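Side-chain contacts in fructosamine deglycase FrlB (Bacillus subtilis, PDB 3EUA), which converts a range of fructosamine 6-phosphates to glucose 6-phosphate and a free amino acid: residues D57-A61 against N62-Q66; A94-A97 against R98-A102. One frame throughout, in Å; residues are numbered along the deposited sequence.

Overall arrangement
Both contacts are local and belong to the first SIS domain, an alpha-beta-alpha sandwich around a parallel sheet. Contact 1 is the turn from strand 55-60, the outermost strand of that sheet within this chain, into helix 61-67; contact 2 is the end of helix 88-99, the crossover between strands 76-82 and 103-108. Their centres lie about 13 Å apart and their aromatic residues meet: Phe64 CE2 is 3.8 Å from Phe96 CD2, and Phe64 CZ is 4.2 Å from Ala97 CB. Contact 1 also faces the second subunit, whose Asp48, Glu231 and His228 bind its polar side chains, whereas no other chain of the assembly touches contact 2.

Contact 1: residues D57-A61 against N62-Q66; sequences DLYSA and NEFIQ
The first torsions place the rings of Tyr59 and Phe64: the tyrosine CG sits beside its backbone N (chi1 -54°), the phenylalanine CG anti to its own (chi1 170°). The setting is a strand-to-helix turn of the SIS fold, where strand 55-60 runs directly into helix 61-67. Tyr59 CB lies 3.8 Å from Phe64 CB, and the side chains then cross at about a right angle, with Tyr59 CD2 near the edge of the Phe64 ring, 3.9 Å from its CD1. Phenylalanine suits its place because its ring is buried against Val31 of the sheet and Ala93 of helix 88-99. Tyrosine adds a hydroxyl, which bonds to Asp48 of the second subunit. Glu63 lays its CG obliquely by the Tyr59 ring, 4.2 Å from CD1; its carboxylate reaches His228 of the second subunit and forms a salt bridge with Arg67. Ala61, with only a methyl group, packs on Val31 and on Glu89 and Thr90 of helix 88-99. The first helical turn is fastened by Phe64 N to Ser60 O, a nearly straight bond of 2.9 Å. Ser60 occupies the N-cap position, yet its OG, hydrogen-bonded to Glu231 of the second subunit, makes no direct capping bond. A water does the linking instead: it donates to Ser60 OG at 2.7 Å and accepts from Asn62 N at 2.9 Å.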
loop_
_atom_site.group_PDB
_atom_site.type_symbol
_atom_site.label_atom_id
_atom_site.label_comp_id
_atom_site.label_asym_id
_atom_site.label_seq_id
_atom_site.Cartn_x
_atom_site.Cartn_y
_atom_site.Cartn_z
ATOM N N ASP A 57 -8.648 3.410 7.810
ATOM C CA ASP A 57 -7.545 3.827 6.960
ATOM C C ASP A 57 -6.224 3.505 7.688
ATOM O O ASP A 57 -6.181 3.372 8.908
ATOM C CB ASP A 57 -7.622 5.303 6.563
ATOM C CG ASP A 57 -8.632 5.581 5.465
ATOM O OD1 ASP A 57 -8.451 5.086 4.343
ATOM O OD2 ASP A 57 -9.570 6.370 5.696
ATOM N N LEU A 58 -5.168 3.323 6.910
ATOM C CA LEU A 58 -3.861 2.991 7.434
ATOM C C LEU A 58 -2.824 3.833 6.783
ATOM O O LEU A 58 -2.792 3.933 5.560
ATOM C CB LEU A 58 -3.576 1.518 7.152
ATOM C CG LEU A 58 -2.303 0.861 7.712
ATOM C CD1 LEU A 58 -2.551 -0.588 7.969
ATOM C CD2 LEU A 58 -1.099 0.989 6.805
ATOM N N TYR A 59 -1.959 4.450 7.580
ATOM C CA TYR A 59 -0.894 5.306 7.031
ATOM C C TYR A 59 0.351 5.207 7.848
ATOM O O TYR A 59 0.295 4.899 9.037
ATOM C CB TYR A 59 -1.269 6.798 7.063
ATOM C CG TYR A 59 -2.581 7.148 6.407
ATOM C CD1 TYR A 59 -2.693 7.219 5.026
ATOM C CD2 TYR A 59 -3.714 7.414 7.178
ATOM C CE1 TYR A 59 -3.924 7.513 4.433
ATOM C CE2 TYR A 59 -4.930 7.738 6.585
ATOM C CZ TYR A 59 -5.035 7.777 5.215
ATOM O OH TYR A 59 -6.258 8.062 4.607
ATOM N N SER A 60 1.469 5.485 7.206
ATOM C CA SER A 60 2.739 5.620 7.875
ATOM C C SER A 60 2.543 6.925 8.673
ATOM O O SER A 60 1.799 7.799 8.221
ATOM C CB SER A 60 3.877 5.744 6.866
ATOM O OG SER A 60 5.133 5.786 7.529
ATOM N N ALA A 61 3.160 7.063 9.839
ATOM C CA ALA A 61 2.873 8.228 10.718
ATOM C C ALA A 61 3.078 9.605 10.132
ATOM O O ALA A 61 2.276 10.501 10.374
ATOM C CB ALA A 61 3.650 8.119 12.011
ATOM N N ASN A 62 4.157 9.811 9.377
ATOM C CA ASN A 62 4.399 11.148 8.853
ATOM C C ASN A 62 3.465 11.419 7.665
ATOM O O ASN A 62 3.063 12.557 7.446
ATOM C CB ASN A 62 5.882 11.350 8.506
ATOM C CG ASN A 62 6.410 12.648 9.052
ATOM O OD1 ASN A 62 5.699 13.343 9.777
ATOM N ND2 ASN A 62 7.681 12.967 8.764
ATOM N N GLU A 63 3.109 10.362 6.920
ATOM C CA GLU A 63 2.125 10.476 5.851
ATOM C C GLU A 63 0.784 10.891 6.477
ATOM O O GLU A 63 0.137 11.751 5.982
ATOM C CB GLU A 63 1.982 9.153 5.098
ATOM C CG GLU A 63 0.917 9.151 3.988
ATOM C CD GLU A 63 1.269 9.984 2.746
ATOM O OE1 GLU A 63 2.445 9.967 2.292
ATOM O OE2 GLU A 63 0.336 10.619 2.170
ATOM N N PHE A 64 0.384 10.252 7.575
ATOM C CA PHE A 64 -0.863 10.602 8.289
ATOM C C PHE A 64 -0.955 12.070 8.648
ATOM O O PHE A 64 -1.953 12.729 8.393
ATOM C CB PHE A 64 -0.966 9.714 9.556
ATOM C CG PHE A 64 -2.061 10.102 10.519
ATOM C CD1 PHE A 64 -3.395 9.818 10.239
ATOM C CD2 PHE A 64 -1.746 10.693 11.744
ATOM C CE1 PHE A 64 -4.382 10.140 11.118
ATOM C CE2 PHE A 64 -2.742 10.988 12.656
ATOM C CZ PHE A 64 -4.066 10.708 12.338
ATOM N N ILE A 65 0.107 12.595 9.236
ATOM C CA ILE A 65 0.140 13.991 9.669
ATOM C C ILE A 65 0.043 14.955 8.496
ATOM O O ILE A 65 -0.763 15.901 8.520
ATOM C CB ILE A 65 1.450 14.307 10.421
ATOM C CG1 ILE A 65 1.529 13.515 11.746
ATOM C CG2 ILE A 65 1.587 15.833 10.655
ATOM C CD1 ILE A 65 2.970 13.394 12.312
ATOM N N GLN A 66 0.860 14.716 7.475
ATOM C CA GLN A 66 0.913 15.599 6.308
ATOM C C GLN A 66 -0.291 15.491 5.412
ATOM O O GLN A 66 -0.768 16.516 4.909
ATOM C CB GLN A 66 2.216 15.399 5.486
ATOM C CG GLN A 66 3.538 15.785 6.242
ATOM C CD GLN A 66 3.478 17.170 6.865
ATOM O OE1 GLN A 66 3.595 17.321 8.090
ATOM N NE2 GLN A 66 3.216 18.179 6.043
HETATM O O HOH W 1 6.132 8.313 7.872
#

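Contact 2: residues A94-A97 against R98-A102; sequences AAFA and RGKGA
Lys100 reaches back over one helical turn to Phe96, at the point where helix 88-99 closes in a Schellman motif within the beta-alpha-beta unit of strands 76-82 and 103-108. The lysine chain can be followed outward. Lys100 CB lies 3.5 Å from Ala97 O, and Lys100 CG is 3.3 Å from Phe96 O. The bend at chi2 then turns the chain across the Phe96 side chain at a slant, and Lys100 CE arrives obliquely at the far end of the ring, 3.5 Å from Phe96 CZ. NZ continues past it to a weak hydrogen bond with Asn68. Lysine suits this partly exposed place, since its aliphatic chain can bring CE against an aromatic ring while NZ goes on to a polar partner. Phe96 is turned to meet it by a first torsion that sets CG opposite the backbone N (chi1 178°), and its ring also touches Leu72. A serine here would probably leave Lys100 CE without its aromatic partner and open a gap beside Leu72. Arg98 extends the other way, its NH1 bonding to the carbonyl of Glu118. Alanines suit the inner side: Ala97 touches Val78 and Thr104 of the two flanking strands, and its CB lies 4.2 Å from Ala102 CB. Gly101 makes the reversal possible with a positive phi of 88°, at which a CB would press on the preceding carbonyl oxygen. Lys100 N bonds to Phe96 O at 3.3 Å and more weakly to Ala97 O. Two bonds close the motif: Gly101 N bonds to Arg98 O, and Ala97 O accepts from Ala102 N at 3.1 Å, the donor tilted 32° from the carbonyl plane.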
loop_
_atom_site.group_PDB
_atom_site.type_symbol
_atom_site.label_atom_id
_atom_site.label_comp_id
_atom_site.label_asym_id
_atom_site.label_seq_id
_atom_site.Cartn_x
_atom_site.Cartn_y
_atom_site.Cartn_z
ATOM N N ALA A 94 0.424 11.011 17.405
ATOM C CA ALA A 94 -0.470 10.863 18.573
ATOM C C ALA A 94 -0.931 12.235 19.034
ATOM O O ALA A 94 -2.130 12.444 19.291
ATOM C CB ALA A 94 0.222 10.110 19.764
ATOM N N ALA A 95 0.017 13.165 19.157
ATOM C CA ALA A 95 -0.293 14.530 19.593
ATOM C C ALA A 95 -1.202 15.227 18.581
ATOM O O ALA A 95 -2.164 15.897 18.949
ATOM C CB ALA A 95 0.990 15.343 19.804
ATOM N N PHE A 96 -0.897 15.040 17.306
ATOM C CA PHE A 96 -1.679 15.600 16.216
ATOM C C PHE A 96 -3.139 15.138 16.250
ATOM O O PHE A 96 -4.045 15.965 16.169
ATOM C CB PHE A 96 -1.030 15.208 14.884
ATOM C CG PHE A 96 -1.770 15.674 13.687
ATOM C CD1 PHE A 96 -1.757 17.014 13.330
ATOM C CD2 PHE A 96 -2.462 14.798 12.900
ATOM C CE1 PHE A 96 -2.429 17.448 12.214
ATOM C CE2 PHE A 96 -3.129 15.249 11.785
ATOM C CZ PHE A 96 -3.110 16.548 11.455
ATOM N N ALA A 97 -3.344 13.828 16.362
ATOM C CA ALA A 97 -4.682 13.235 16.413
ATOM C C ALA A 97 -5.420 13.679 17.663
ATOM O O ALA A 97 -6.577 14.078 17.582
ATOM C CB ALA A 97 -4.602 11.711 16.346
ATOM N N ARG A 98 -4.740 13.654 18.809
ATOM C CA ARG A 98 -5.377 14.061 20.056
ATOM C C ARG A 98 -5.787 15.541 19.987
ATOM O O ARG A 98 -6.863 15.893 20.456
ATOM C CB ARG A 98 -4.486 13.790 21.255
ATOM C CG ARG A 98 -5.212 13.868 22.590
ATOM C CD ARG A 98 -4.392 13.187 23.693
ATOM N NE ARG A 98 -5.115 13.160 24.968
ATOM C CZ ARG A 98 -4.640 12.676 26.114
ATOM N NH1 ARG A 98 -3.418 12.162 26.189
ATOM N NH2 ARG A 98 -5.402 12.711 27.208
ATOM N N GLY A 99 -4.943 16.381 19.391
ATOM C CA GLY A 99 -5.227 17.815 19.234
ATOM C C GLY A 99 -6.467 18.069 18.395
ATOM O O GLY A 99 -7.127 19.077 18.579
ATOM N N LYS A 100 -6.777 17.142 17.480
ATOM C CA LYS A 100 -7.985 17.197 16.643
ATOM C C LYS A 100 -9.234 16.607 17.335
ATOM O O LYS A 100 -10.290 16.507 16.711
ATOM C CB LYS A 100 -7.809 16.414 15.348
ATOM C CG LYS A 100 -6.711 16.831 14.389
ATOM C CD LYS A 100 -7.073 17.949 13.505
ATOM C CE LYS A 100 -6.025 18.108 12.443
ATOM N NZ LYS A 100 -6.361 19.192 11.497
ATOM N N GLY A 101 -9.121 16.196 18.588
ATOM C CA GLY A 101 -10.255 15.629 19.325
ATOM C C GLY A 101 -10.428 14.122 19.163
ATOM O O GLY A 101 -11.376 13.539 19.668
ATOM N N ALA A 102 -9.500 13.466 18.483
ATOM C CA ALA A 102 -9.608 12.025 18.301
ATOM C C ALA A 102 -9.279 11.261 19.588
ATOM O O ALA A 102 -8.550 11.753 20.463
ATOM C CB ALA A 102 -8.696 11.550 17.168
#